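Local coordinates for double Glycine Motif Protease domain from AMS/PCAT Transporter (Lachnospiraceae bacterium C6A11, PDB 6MPZ), which probably removes leader peptides after a double-glycine motif, serving as the C39 cysteine-protease domain of a transporter that secretes lantibiotic-type peptides, at residues Phe91-His96 and Gly136-Phe141; Phe99-Val104 and Asp117-Asp122; Ile6-Arg11 and Phe141-Arg146. All coordinates share one frame; numbering follows the deposited sequence.

The three contacts follow the antiparallel sheet of this C39 protease domain from its probable catalytic end to its chain ends, and along the chain they are nested: contact 2 inside the loop closed by contact 1, and contact 1 inside that closed by contact 3. Contact 1 pairs strands 93-97 and 137-142 near the centre of the chain. About 12 Å away, centre to centre, contact 2 joins the next strand, 101-109, to the turn after strand 112-117, and holds two members of the probable catalytic triad. Contact 3, where the N-terminal segment meets the end of strand 137-142, shares Phe141 with contact 1 and lies about 22 Å, centre to centre, from contact 2.

Contact 1 (Phe91-His96 and Gly136-Phe141); sequences FPCIIH and GICLIF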
ATOM      1  N   PHE A  91       1.844   6.463   7.326  1.00 28.37           N
ATOM      2  CA  PHE A  91       2.794   6.029   6.301  1.00 28.47           C
ATOM      3  C   PHE A  91       3.833   5.060   6.847  1.00 28.64           C
ATOM      4  O   PHE A  91       4.253   5.187   7.995  1.00 30.90           O
ATOM      5  CB  PHE A  91       3.422   7.238   5.617  1.00 31.80           C
ATOM      6  CG  PHE A  91       2.413   8.292   5.276  1.00 30.97           C
ATOM      7  CD1 PHE A  91       1.529   8.101   4.245  1.00 32.51           C
ATOM      8  CD2 PHE A  91       2.300   9.468   6.040  1.00 32.28           C
ATOM      9  CE1 PHE A  91       0.547   9.065   3.945  1.00 31.81           C
ATOM     10  CE2 PHE A  91       1.323  10.429   5.755  1.00 30.56           C
ATOM     11  CZ  PHE A  91       0.443  10.227   4.693  1.00 30.12           C
ATOM     12  N   PRO A  92       4.218   4.044   6.061  1.00 29.19           N
ATOM     13  CA  PRO A  92       3.712   3.816   4.691  1.00 28.95           C
ATOM     14  C   PRO A  92       2.303   3.192   4.711  1.00 25.73           C
ATOM     15  O   PRO A  92       1.878   2.605   5.727  1.00 24.73           O
ATOM     16  CB  PRO A  92       4.723   2.808   4.139  1.00 28.66           C
ATOM     17  CG  PRO A  92       5.049   1.977   5.343  1.00 26.74           C
ATOM     18  CD  PRO A  92       5.111   2.952   6.484  1.00 27.78           C
ATOM     19  N   CYS A  93       1.606   3.341   3.618  1.00 24.66           N
ATOM     20  CA  CYS A  93       0.289   2.718   3.398  1.00 26.60           C
ATOM     21  C   CYS A  93       0.264   2.303   1.925  1.00 27.00           C
ATOM     22  O   CYS A  93       1.078   2.813   1.105  1.00 27.02           O
ATOM     23  CB  CYS A  93      -0.891   3.692   3.700  1.00 26.83           C
ATOM     24  SG  CYS A  93      -0.912   5.239   2.718  1.00 29.67           S
ATOM     25  N   ILE A  94      -0.661   1.420   1.576  1.00 25.40           N
ATOM     26  CA  ILE A  94      -0.793   0.975   0.192  1.00 27.14           C
ATOM     27  C   ILE A  94      -2.044   1.629  -0.368  1.00 27.57           C
ATOM     28  O   ILE A  94      -3.083   1.648   0.308  1.00 23.15           O
ATOM     29  CB  ILE A  94      -0.881  -0.593   0.084  1.00 28.80           C
ATOM     30  CG1 ILE A  94       0.441  -1.251   0.558  1.00 27.50           C
ATOM     31  CG2 ILE A  94      -1.143  -0.996  -1.354  1.00 27.70           C
ATOM     32  CD1 ILE A  94       0.447  -2.766   0.667  1.00 27.23           C
ATOM     33  N   ILE A  95      -1.947   2.146  -1.604  1.00 27.22           N
ATOM     34  CA  ILE A  95      -3.051   2.811  -2.219  1.00 29.61           C
ATOM     35  C   ILE A  95      -3.287   2.248  -3.619  1.00 30.53           C
ATOM     36  O   ILE A  95      -2.332   1.873  -4.320  1.00 31.51           O
ATOM     37  CB  ILE A  95      -2.913   4.360  -2.258  1.00 32.01           C
ATOM     38  CG1 ILE A  95      -1.718   4.828  -3.110  1.00 32.73           C
ATOM     39  CG2 ILE A  95      -2.817   4.900  -0.865  1.00 32.81           C
ATOM     40  CD1 ILE A  95      -1.650   6.327  -3.408  1.00 33.51           C
ATOM     41  N   HIS A  96      -4.577   2.191  -3.980  1.00 29.35           N
ATOM     42  CA  HIS A  96      -5.076   1.755  -5.295  1.00 31.26           C
ATOM     43  C   HIS A  96      -4.851   2.923  -6.283  1.00 27.65           C
ATOM     44  O   HIS A  96      -5.010   4.072  -5.914  1.00 28.42           O
ATOM     45  CB  HIS A  96      -6.567   1.376  -5.099  1.00 31.68           C
ATOM     46  CG  HIS A  96      -7.199   0.639  -6.245  1.00 33.49           C
ATOM     47  ND1 HIS A  96      -6.564  -0.361  -6.951  1.00 34.86           N
ATOM     48  CD2 HIS A  96      -8.449   0.717  -6.757  1.00 34.52           C
ATOM     49  CE1 HIS A  96      -7.377  -0.828  -7.873  1.00 34.42           C
ATOM     50  NE2 HIS A  96      -8.528  -0.197  -7.772  1.00 36.63           N
ATOM     51  N   GLY A 136      -9.072   6.230  -4.220  1.00 28.50           N
ATOM     52  CA  GLY A 136      -9.776   6.373  -2.978  1.00 25.75           C
ATOM     53  C   GLY A 136      -9.535   5.278  -1.984  1.00 28.10           C
ATOM     54  O   GLY A 136      -9.790   5.512  -0.783  1.00 30.22           O
ATOM     55  N   ILE A 137      -9.051   4.104  -2.428  1.00 30.00           N
ATOM     56  CA  ILE A 137      -8.862   2.950  -1.517  1.00 30.56           C
ATOM     57  C   ILE A 137      -7.413   2.931  -0.942  1.00 29.03           C
ATOM     58  O   ILE A 137      -6.451   2.968  -1.688  1.00 26.37           O
ATOM     59  CB  ILE A 137      -9.140   1.588  -2.214  1.00 31.38           C
ATOM     60  CG1 ILE A 137     -10.524   1.562  -2.913  1.00 36.35           C
ATOM     61  CG2 ILE A 137      -9.054   0.458  -1.202  1.00 31.28           C
ATOM     62  CD1 ILE A 137     -11.739   1.808  -2.020  1.00 35.24           C
ATOM     63  N   CYS A 138      -7.304   2.780   0.384  1.00 27.12           N
ATOM     64  CA  CYS A 138      -6.093   2.959   1.110  1.00 29.26           C
ATOM     65  C   CYS A 138      -6.013   1.880   2.154  1.00 30.41           C
ATOM     66  O   CYS A 138      -6.936   1.733   2.938  1.00 29.76           O
ATOM     67  CB  CYS A 138      -6.089   4.318   1.825  1.00 29.91           C
ATOM     68  SG  CYS A 138      -4.651   4.607   2.899  1.00 33.73           S
ATOM     69  N   LEU A 139      -4.907   1.153   2.178  1.00 30.80           N
ATOM     70  CA  LEU A 139      -4.720   0.121   3.172  1.00 32.48           C
ATOM     71  C   LEU A 139      -3.710   0.678   4.151  1.00 31.71           C
ATOM     72  O   LEU A 139      -2.653   1.082   3.745  1.00 29.46           O
ATOM     73  CB  LEU A 139      -4.237  -1.186   2.519  1.00 30.71           C
ATOM     74  CG  LEU A 139      -4.998  -1.623   1.232  1.00 33.02           C
ATOM     75  CD1 LEU A 139      -4.345  -2.830   0.558  1.00 31.39           C
ATOM     76  CD2 LEU A 139      -6.486  -1.837   1.482  1.00 32.76           C
ATOM     77  N   ILE A 140      -4.073   0.633   5.437  1.00 30.10           N
ATOM     78  CA  ILE A 140      -3.449   1.324   6.527  1.00 30.26           C
ATOM     79  C   ILE A 140      -2.986   0.242   7.495  1.00 33.10           C
ATOM     80  O   ILE A 140      -3.734  -0.706   7.776  1.00 36.57           O
ATOM     81  CB  ILE A 140      -4.478   2.291   7.172  1.00 32.42           C
ATOM     82  CG1 ILE A 140      -4.765   3.481   6.231  1.00 32.27           C
ATOM     83  CG2 ILE A 140      -4.047   2.753   8.574  1.00 30.80           C
ATOM     84  CD1 ILE A 140      -3.708   4.567   6.291  1.00 32.46           C
ATOM     85  N   PHE A 141      -1.733   0.342   7.947  1.00 31.49           N
ATOM     86  CA  PHE A 141      -1.104  -0.722   8.723  1.00 29.96           C
ATOM     87  C   PHE A 141      -0.531  -0.168   9.999  1.00 33.08           C
ATOM     88  O   PHE A 141      -0.115   0.986  10.050  1.00 33.69           O
ATOM     89  CB  PHE A 141       0.011  -1.422   7.931  1.00 28.69           C
ATOM     90  CG  PHE A 141      -0.437  -1.967   6.601  1.00 29.04           C
ATOM     91  CD1 PHE A 141      -1.038  -3.215   6.513  1.00 27.63           C
ATOM     92  CD2 PHE A 141      -0.263  -1.237   5.432  1.00 26.54           C
ATOM     93  CE1 PHE A 141      -1.463  -3.698   5.299  1.00 27.18           C
ATOM     94  CE2 PHE A 141      -0.687  -1.742   4.234  1.00 23.96           C
ATOM     95  CZ  PHE A 141      -1.273  -2.961   4.160  1.00 24.42           C
TER
HETATM   96  O   HOH W   1       2.123   1.579   8.205  1.00 24.38           O
HETATM   97  O   HOH W   2      -0.412   2.978   7.150  1.00 31.28           O
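Ile94 and Leu139 sit opposite each other on one face of the sheet, and Phe141 joins them there. The edge of the Phe141 ring, at CE2, comes 3.9 Å from Ile94 CG1, close to the ring plane. Because CG1 of Ile94 is anti to its carbonyl carbon (chi1 -65°), the branch runs toward Phe141, while CB and CG2 are left to meet Leu139 CD1. Helices 27-38 and 61-70 cover this face: Val35 touches both Ile94 and Phe141, and Leu139 packs on Val64 and Leu65. On the other face lie Cys93, Ile95 and Cys138. Cys93 SG and Cys138 SG are 3.8 Å apart, a van der Waals contact and far too long for a disulfide. Ile140 lays CD1 against Cys93 CB on that side.

The two strands run antiparallel as neighbours in the central sheet of a papain-like (clan CA) C39 peptidase. Ile94 and Leu139 form the hydrogen-bonded pair: Leu139 N gives a short, nearly straight bond to Ile94 O at 2.7 Å, and Ile94 N returns one to Leu139 O at 3.0 Å, in the carbonyl plane. Ile95 and Cys138 are the non-hydrogen-bonded pair that follows, and His96 N then reaches Ile137 O at 3.1 Å.

Beyond that bond His96 and Ile137 meet through their CB atoms. The bound leader peptide passes here, its backbone on His96 and one of its apolar side chains on Ile137. At the opposite end, beside the cis peptide before Pro92, the two chains draw apart and two waters lie between them. One water lies 2.7 Å from Pro92 O and 3.0 Å from Phe141 O; a second accepts from Phe141 N and lies near Pro92 O.

Contact 2 (Phe99-Val104 and Asp117-Asp122); sequences FNHFVV and DPAKGD
Val103, on strand 101-109, and Asp117, at the close of strand 112-117, bring their CA atoms to 4.8 Å, beside a tight turn in which Lys120 and Gly121 both face Asp117 as a classic beta bulge, their N-H groups sharing Asp117 O. Two residues before Val103, His101 reaches across to the start of that turn. Its ring is carried out by a CG anti to the backbone N (chi1 -169°), and NE2 gives an almost straight hydrogen bond of 2.7 Å to Asp117 OD1 (169° at the hydrogen). The oxygen lies in the plane of the imidazole, yet NE2 comes at OD1 from above the carboxylate plane, 40° out of it.

From the opposite face of that plane Ala119 N donates to the same OD1 at 2.8 Å, closing an Asx turn. Two donors thus grip one oxygen of the carboxylate, which probably restrains its rotation. The His-carboxylate pair belongs to the probable Cys-His-Asp catalytic triad of the C39 peptidase, completed by Cys27 at the start of helix 27-38, whose side chain touches His101. On the other nitrogen of the ring, ND1 is hydrogen-bonded to the backbone of the bound leader peptide.

Carbon contacts flank the pair. Val103 CG1 lies 3.8 Å from Asp117 CG, beside the carboxylate, and 4.0 Å from Pro118 CD. Ala119 CB comes to 4.1 Å from His101 CE1. Pro118 CD also makes a carbon-to-oxygen contact, resting 3.3 Å from Phe102 O.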
ATOM      1  N   PHE A  99      -7.151   2.604 -10.967  1.00 43.77           N
ATOM      2  CA  PHE A  99      -8.104   1.464 -10.981  1.00 46.73           C
ATOM      3  C   PHE A  99      -7.494   0.095 -11.352  1.00 44.92           C
ATOM      4  O   PHE A  99      -8.202  -0.870 -11.475  1.00 45.50           O
ATOM      5  CB  PHE A  99      -9.351   1.796 -11.847  1.00 46.77           C
ATOM      6  CG  PHE A  99     -10.071   3.044 -11.409  1.00 46.15           C
ATOM      7  CD1 PHE A  99     -10.967   2.996 -10.336  1.00 45.17           C
ATOM      8  CD2 PHE A  99      -9.808   4.281 -12.003  1.00 46.12           C
ATOM      9  CE1 PHE A  99     -11.608   4.151  -9.881  1.00 42.91           C
ATOM     10  CE2 PHE A  99     -10.447   5.432 -11.553  1.00 47.29           C
ATOM     11  CZ  PHE A  99     -11.348   5.365 -10.483  1.00 44.85           C
ATOM     12  N   ASN A 100      -6.173   0.034 -11.406  1.00 43.97           N
ATOM     13  CA  ASN A 100      -5.324  -0.967 -12.072  1.00 47.55           C
ATOM     14  C   ASN A 100      -4.188  -1.602 -11.261  1.00 42.40           C
ATOM     15  O   ASN A 100      -3.626  -2.619 -11.653  1.00 44.67           O
ATOM     16  CB  ASN A 100      -4.410  -0.127 -13.001  1.00 49.52           C
ATOM     17  CG  ASN A 100      -4.852  -0.131 -14.388  1.00 51.57           C
ATOM     18  OD1 ASN A 100      -4.053  -0.083 -15.308  1.00 63.74           O
ATOM     19  ND2 ASN A 100      -6.149  -0.161 -14.569  1.00 63.43           N
ATOM     20  N   HIS A 101      -3.750  -0.873 -10.234  1.00 38.94           N
ATOM     21  CA  HIS A 101      -2.347  -0.885  -9.791  1.00 38.46           C
ATOM     22  C   HIS A 101      -2.333  -0.557  -8.290  1.00 36.76           C
ATOM     23  O   HIS A 101      -3.289   0.045  -7.735  1.00 34.96           O
ATOM     24  CB  HIS A 101      -1.531   0.116 -10.656  1.00 36.85           C
ATOM     25  CG  HIS A 101      -0.034   0.044 -10.497  1.00 35.70           C
ATOM     26  ND1 HIS A 101       0.695  -1.105 -10.712  1.00 37.47           N
ATOM     27  CD2 HIS A 101       0.874   1.005 -10.211  1.00 36.64           C
ATOM     28  CE1 HIS A 101       1.981  -0.860 -10.554  1.00 36.41           C
ATOM     29  NE2 HIS A 101       2.117   0.410 -10.219  1.00 38.28           N
ATOM     30  N   PHE A 102      -1.294  -1.045  -7.633  1.00 33.30           N
ATOM     31  CA  PHE A 102      -1.033  -0.714  -6.253  1.00 31.53           C
ATOM     32  C   PHE A 102       0.353  -0.109  -6.187  1.00 33.23           C
ATOM     33  O   PHE A 102       1.297  -0.608  -6.820  1.00 36.23           O
ATOM     34  CB  PHE A 102      -1.097  -1.934  -5.350  1.00 29.93           C
ATOM     35  CG  PHE A 102      -2.467  -2.476  -5.159  1.00 30.91           C
ATOM     36  CD1 PHE A 102      -3.425  -1.745  -4.472  1.00 30.24           C
ATOM     37  CD2 PHE A 102      -2.811  -3.739  -5.654  1.00 30.99           C
ATOM     38  CE1 PHE A 102      -4.692  -2.247  -4.299  1.00 30.97           C
ATOM     39  CE2 PHE A 102      -4.090  -4.227  -5.492  1.00 30.00           C
ATOM     40  CZ  PHE A 102      -5.022  -3.486  -4.813  1.00 29.26           C
ATOM     41  N   VAL A 103       0.457   0.984  -5.424  1.00 31.95           N
ATOM     42  CA  VAL A 103       1.715   1.611  -5.115  1.00 26.66           C
ATOM     43  C   VAL A 103       1.807   1.836  -3.604  1.00 28.81           C
ATOM     44  O   VAL A 103       0.793   1.761  -2.894  1.00 30.70           O
ATOM     45  CB  VAL A 103       1.895   2.900  -5.890  1.00 27.03           C
ATOM     46  CG1 VAL A 103       1.782   2.641  -7.393  1.00 25.38           C
ATOM     47  CG2 VAL A 103       0.898   3.984  -5.425  1.00 25.84           C
ATOM     48  N   VAL A 104       3.029   2.105  -3.120  1.00 30.11           N
ATOM     49  CA  VAL A 104       3.249   2.420  -1.697  1.00 28.02           C
ATOM     50  C   VAL A 104       3.382   3.919  -1.487  1.00 27.24           C
ATOM     51  O   VAL A 104       4.273   4.524  -2.078  1.00 31.17           O
ATOM     52  CB  VAL A 104       4.509   1.763  -1.141  1.00 26.86           C
ATOM     53  CG1 VAL A 104       4.681   2.143   0.348  1.00 25.16           C
ATOM     54  CG2 VAL A 104       4.393   0.268  -1.288  1.00 27.44           C
ATOM     55  N   ASP A 117       6.531   3.151  -6.502  1.00 35.62           N
ATOM     56  CA  ASP A 117       5.731   2.502  -7.503  1.00 34.88           C
ATOM     57  C   ASP A 117       6.470   1.207  -7.937  1.00 37.47           C
ATOM     58  O   ASP A 117       7.594   1.279  -8.429  1.00 35.87           O
ATOM     59  CB  ASP A 117       5.557   3.435  -8.705  1.00 32.70           C
ATOM     60  CG  ASP A 117       4.684   2.834  -9.798  1.00 36.21           C
ATOM     61  OD1 ASP A 117       4.561   1.578  -9.954  1.00 34.36           O
ATOM     62  OD2 ASP A 117       4.092   3.633 -10.526  1.00 37.26           O
ATOM     63  N   PRO A 118       5.840   0.020  -7.776  1.00 36.25           N
ATOM     64  CA  PRO A 118       6.534  -1.240  -8.143  1.00 33.61           C
ATOM     65  C   PRO A 118       6.919  -1.352  -9.626  1.00 35.02           C
ATOM     66  O   PRO A 118       7.819  -2.119  -9.959  1.00 32.19           O
ATOM     67  CB  PRO A 118       5.540  -2.329  -7.746  1.00 33.21           C
ATOM     68  CG  PRO A 118       4.585  -1.701  -6.823  1.00 35.01           C
ATOM     69  CD  PRO A 118       4.539  -0.231  -7.138  1.00 36.75           C
ATOM     70  N   ALA A 119       6.247  -0.594 -10.491  1.00 38.37           N
ATOM     71  CA  ALA A 119       6.590  -0.516 -11.925  1.00 37.78           C
ATOM     72  C   ALA A 119       7.660   0.500 -12.251  1.00 42.03           C
ATOM     73  O   ALA A 119       8.235   0.428 -13.321  1.00 44.17           O
ATOM     74  CB  ALA A 119       5.346  -0.208 -12.754  1.00 34.76           C
ATOM     75  N   LYS A 120       7.892   1.487 -11.380  1.00 50.07           N
ATOM     76  CA  LYS A 120       8.813   2.590 -11.706  1.00 50.66           C
ATOM     77  C   LYS A 120       9.907   2.870 -10.697  1.00 47.98           C
ATOM     78  O   LYS A 120      10.860   3.501 -11.068  1.00 55.11           O
ATOM     79  CB  LYS A 120       8.008   3.870 -12.007  1.00 51.85           C
ATOM     80  CG  LYS A 120       7.159   3.734 -13.268  1.00 58.22           C
ATOM     81  CD  LYS A 120       6.698   5.068 -13.842  1.00 65.66           C
ATOM     82  CE  LYS A 120       5.643   5.762 -12.989  1.00 71.98           C
ATOM     83  NZ  LYS A 120       5.726   7.243 -13.148  1.00 71.36           N
ATOM     84  N   GLY A 121       9.810   2.367  -9.454  1.00 43.99           N
ATOM     85  CA  GLY A 121      10.744   2.754  -8.394  1.00 37.58           C
ATOM     86  C   GLY A 121      10.197   3.947  -7.596  1.00 36.16           C
ATOM     87  O   GLY A 121       8.973   4.184  -7.546  1.00 32.60           O
ATOM     88  N   ASP A 122      11.098   4.672  -6.954  1.00 37.60           N
ATOM     89  CA  ASP A 122      10.708   5.826  -6.138  1.00 44.31           C
ATOM     90  C   ASP A 122      10.430   7.085  -6.993  1.00 44.56           C
ATOM     91  O   ASP A 122      11.296   7.541  -7.727  1.00 46.32           O
ATOM     92  CB  ASP A 122      11.651   6.072  -4.952  1.00 46.49           C
ATOM     93  CG  ASP A 122      13.008   6.549  -5.357  1.00 46.56           C
ATOM     94  OD1 ASP A 122      13.695   5.825  -6.067  1.00 45.18           O
ATOM     95  OD2 ASP A 122      13.399   7.641  -4.939  1.00 58.09           O
TER

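Contact 3 (Ile6-Arg11 and Phe141-Arg146); sequences IQPVTR and FKPTDR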
ATOM      1  N   ILE A   6       9.356  -0.044  15.552  1.00 56.53           N
ATOM      2  CA  ILE A   6       9.070   0.857  14.427  1.00 53.38           C
ATOM      3  C   ILE A   6       7.564   1.148  14.313  1.00 45.82           C
ATOM      4  O   ILE A   6       6.750   0.231  14.287  1.00 40.30           O
ATOM      5  CB  ILE A   6       9.639   0.317  13.089  1.00 53.26           C
ATOM      6  CG1 ILE A   6      11.173   0.401  13.113  1.00 55.14           C
ATOM      7  CG2 ILE A   6       9.115   1.115  11.885  1.00 50.14           C
ATOM      8  CD1 ILE A   6      11.881  -0.714  12.381  1.00 55.24           C
ATOM      9  N   GLN A   7       7.221   2.433  14.298  1.00 41.07           N
ATOM     10  CA  GLN A   7       5.850   2.897  14.243  1.00 42.09           C
ATOM     11  C   GLN A   7       5.601   3.520  12.882  1.00 39.40           C
ATOM     12  O   GLN A   7       6.557   3.898  12.198  1.00 33.90           O
ATOM     13  CB  GLN A   7       5.573   3.956  15.347  1.00 44.66           C
ATOM     14  CG  GLN A   7       5.403   3.415  16.767  1.00 46.70           C
ATOM     15  CD  GLN A   7       4.331   2.335  16.859  1.00 48.26           C
ATOM     16  OE1 GLN A   7       4.631   1.202  17.207  1.00 51.39           O
ATOM     17  NE2 GLN A   7       3.076   2.677  16.523  1.00 51.37           N
ATOM     18  N   PRO A   8       4.310   3.635  12.491  1.00 40.18           N
ATOM     19  CA  PRO A   8       3.970   4.428  11.320  1.00 39.17           C
ATOM     20  C   PRO A   8       4.270   5.906  11.560  1.00 38.86           C
ATOM     21  O   PRO A   8       4.261   6.373  12.686  1.00 40.43           O
ATOM     22  CB  PRO A   8       2.459   4.199  11.134  1.00 38.73           C
ATOM     23  CG  PRO A   8       2.010   3.243  12.182  1.00 38.39           C
ATOM     24  CD  PRO A   8       3.102   3.123  13.186  1.00 42.11           C
ATOM     25  N   VAL A   9       4.553   6.608  10.476  1.00 36.44           N
ATOM     26  CA  VAL A   9       4.764   8.024  10.471  1.00 35.52           C
ATOM     27  C   VAL A   9       3.427   8.684  10.204  1.00 36.09           C
ATOM     28  O   VAL A   9       2.714   8.334   9.250  1.00 36.36           O
ATOM     29  CB  VAL A   9       5.771   8.379   9.345  1.00 38.25           C
ATOM     30  CG1 VAL A   9       5.803   9.879   9.025  1.00 38.36           C
ATOM     31  CG2 VAL A   9       7.157   7.871   9.761  1.00 43.19           C
ATOM     32  N   THR A  10       3.096   9.669  11.012  1.00 38.04           N
ATOM     33  CA  THR A  10       1.909  10.495  10.798  1.00 38.93           C
ATOM     34  C   THR A  10       2.225  11.906  10.328  1.00 43.89           C
ATOM     35  O   THR A  10       1.293  12.628  10.001  1.00 41.48           O
ATOM     36  CB  THR A  10       1.118  10.636  12.086  1.00 38.26           C
ATOM     37  OG1 THR A  10       1.725  11.635  12.888  1.00 40.22           O
ATOM     38  CG2 THR A  10       1.095   9.334  12.878  1.00 39.53           C
ATOM     39  N   ARG A  11       3.508  12.311  10.321  1.00 54.05           N
ATOM     40  CA  ARG A  11       3.895  13.724  10.100  1.00 57.98           C
ATOM     41  C   ARG A  11       4.538  13.972   8.741  1.00 57.37           C
ATOM     42  O   ARG A  11       3.953  14.661   7.915  1.00 75.57           O
ATOM     43  CB  ARG A  11       4.811  14.216  11.211  1.00 63.19           C
ATOM     44  CG  ARG A  11       4.445  15.631  11.715  1.00 69.82           C
ATOM     45  CD  ARG A  11       3.987  15.775  13.164  1.00 73.20           C
ATOM     46  NE  ARG A  11       2.542  16.003  13.349  1.00 79.45           N
ATOM     47  CZ  ARG A  11       1.934  16.181  14.517  1.00 80.41           C
ATOM     48  NH1 ARG A  11       2.613  16.206  15.663  1.00 84.95           N
ATOM     49  NH2 ARG A  11       0.613  16.353  14.544  1.00 74.47           N
ATOM     50  N   PHE A 141      -1.733   0.342   7.947  1.00 31.49           N
ATOM     51  CA  PHE A 141      -1.104  -0.722   8.723  1.00 29.96           C
ATOM     52  C   PHE A 141      -0.531  -0.168   9.999  1.00 33.08           C
ATOM     53  O   PHE A 141      -0.115   0.986  10.050  1.00 33.69           O
ATOM     54  CB  PHE A 141       0.011  -1.422   7.931  1.00 28.69           C
ATOM     55  CG  PHE A 141      -0.437  -1.967   6.601  1.00 29.04           C
ATOM     56  CD1 PHE A 141      -1.038  -3.215   6.513  1.00 27.63           C
ATOM     57  CD2 PHE A 141      -0.263  -1.237   5.432  1.00 26.54           C
ATOM     58  CE1 PHE A 141      -1.463  -3.698   5.299  1.00 27.18           C
ATOM     59  CE2 PHE A 141      -0.687  -1.742   4.234  1.00 23.96           C
ATOM     60  CZ  PHE A 141      -1.273  -2.961   4.160  1.00 24.42           C
ATOM     61  N   LYS A 142      -0.502  -1.015  11.019  1.00 40.44           N
ATOM     62  CA  LYS A 142      -0.022  -0.657  12.340  1.00 45.13           C
ATOM     63  C   LYS A 142       0.586  -1.956  12.906  1.00 52.52           C
ATOM     64  O   LYS A 142       0.056  -3.048  12.649  1.00 45.94           O
ATOM     65  CB  LYS A 142      -1.211  -0.148  13.184  1.00 47.40           C
ATOM     66  CG  LYS A 142      -1.118  -0.176  14.702  1.00 55.24           C
ATOM     67  CD  LYS A 142      -1.524   1.122  15.424  1.00 58.73           C
ATOM     68  CE  LYS A 142      -0.298   2.027  15.521  1.00 62.97           C
ATOM     69  NZ  LYS A 142      -0.467   3.300  16.279  1.00 61.60           N
ATOM     70  N   PRO A 143       1.700  -1.855  13.656  1.00 60.54           N
ATOM     71  CA  PRO A 143       2.240  -3.037  14.322  1.00 67.96           C
ATOM     72  C   PRO A 143       1.370  -3.608  15.453  1.00 69.17           C
ATOM     73  O   PRO A 143       0.460  -2.944  15.945  1.00 67.88           O
ATOM     74  CB  PRO A 143       3.595  -2.572  14.881  1.00 65.30           C
ATOM     75  CG  PRO A 143       3.607  -1.131  14.760  1.00 65.11           C
ATOM     76  CD  PRO A 143       2.632  -0.730  13.730  1.00 62.75           C
ATOM     77  N   THR A 144       1.773  -4.782  15.938  1.00 80.50           N
ATOM     78  CA  THR A 144       0.901  -5.918  16.311  1.00 87.51           C
ATOM     79  C   THR A 144      -0.011  -5.757  17.527  1.00 90.55           C
ATOM     80  O   THR A 144      -1.212  -5.637  17.351  1.00 93.63           O
ATOM     81  CB  THR A 144       1.721  -7.235  16.504  1.00 86.54           C
ATOM     82  OG1 THR A 144       1.981  -7.465  17.890  1.00 85.51           O
ATOM     83  CG2 THR A 144       3.086  -7.263  15.743  1.00 90.40           C
ATOM     84  N   ASP A 145       0.567  -5.760  18.735  1.00 98.90           N
ATOM     85  CA  ASP A 145      -0.184  -5.851  20.011  1.00105.81           C
ATOM     86  C   ASP A 145      -1.303  -4.811  20.158  1.00120.23           C
ATOM     87  O   ASP A 145      -2.305  -5.059  20.834  1.00134.41           O
ATOM     88  CB  ASP A 145       0.767  -5.772  21.220  1.00 96.00           C
ATOM     89  CG  ASP A 145       1.485  -4.431  21.322  1.00 89.39           C
ATOM     90  OD1 ASP A 145       0.810  -3.395  21.497  1.00 81.85           O
ATOM     91  OD2 ASP A 145       2.729  -4.411  21.230  1.00 81.51           O
ATOM     92  N   ARG A 146      -1.102  -3.640  19.556  1.00121.98           N
ATOM     93  CA  ARG A 146      -2.168  -2.666  19.346  1.00122.05           C
ATOM     94  C   ARG A 146      -2.023  -2.132  17.919  1.00121.43           C
ATOM     95  O   ARG A 146      -2.315  -2.837  16.947  1.00113.41           O
ATOM     96  CB  ARG A 146      -2.100  -1.542  20.397  1.00122.66           C
ATOM     97  CG  ARG A 146      -3.424  -0.822  20.647  1.00121.80           C
ATOM     98  CD  ARG A 146      -3.778   0.156  19.525  1.00124.20           C
ATOM     99  NE  ARG A 146      -5.169   0.020  19.067  1.00122.89           N
ATOM    100  CZ  ARG A 146      -5.626   0.284  17.834  1.00115.77           C
ATOM    101  NH1 ARG A 146      -4.817   0.700  16.856  1.00112.15           N
ATOM    102  NH2 ARG A 146      -6.924   0.121  17.571  1.00109.33           N
TER
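Pro8 and Pro143 turn their CD corners to each other where the extended N-terminal segment of the protease crosses the end of strand 137-142, so that the two ends of the chain meet at the rim of the papain-like domain. The segment 6-11 has no regular secondary structure; the approach is by side chains and not by strand pairing.

The apolar part is small. Pro8 CD and Pro143 CD lie 3.9 Å apart, and Tyr39 touches both proline rings. At the other corner of its ring, Pro8 CG comes to 4.2 Å from Lys142 CE.

Carbon-to-oxygen contacts form a second group. Phe141 takes part through its backbone, with Pro8 CG resting 3.8 Å from Phe141 O. Two further oxygens approach Pro143 CG from the same side, Ile6 O and Gln7 OE1 at 3.5 Å each. Gln7 arrives there because its chain is bent at chi2 (-54°), which brings OE1 to Pro143 CG; the amide carbon CD of Gln7 stays a little farther off, 4.1 Å from the same Pro143 CG.

Direct hydrogen bonds between the two segments are absent; polar ties run instead to their surroundings. Gln7 O is hydrogen-bonded to the hydroxyl of Tyr38 and Val9 pairs through its backbone with Phe91, bonds which tie the N-terminal segment to the end of helix 27-38 and to the start of the 91-96 segment. Lys142 is paired through its backbone with Glu74 on strand 74-79.

The last group is the meeting of the two long side chains. Lys142 bends at chi2 and chi3, bringing the end of its chain across to Gln7, where both CE and NZ of Lys142 lie 3.6 Å from Gln7 NE2.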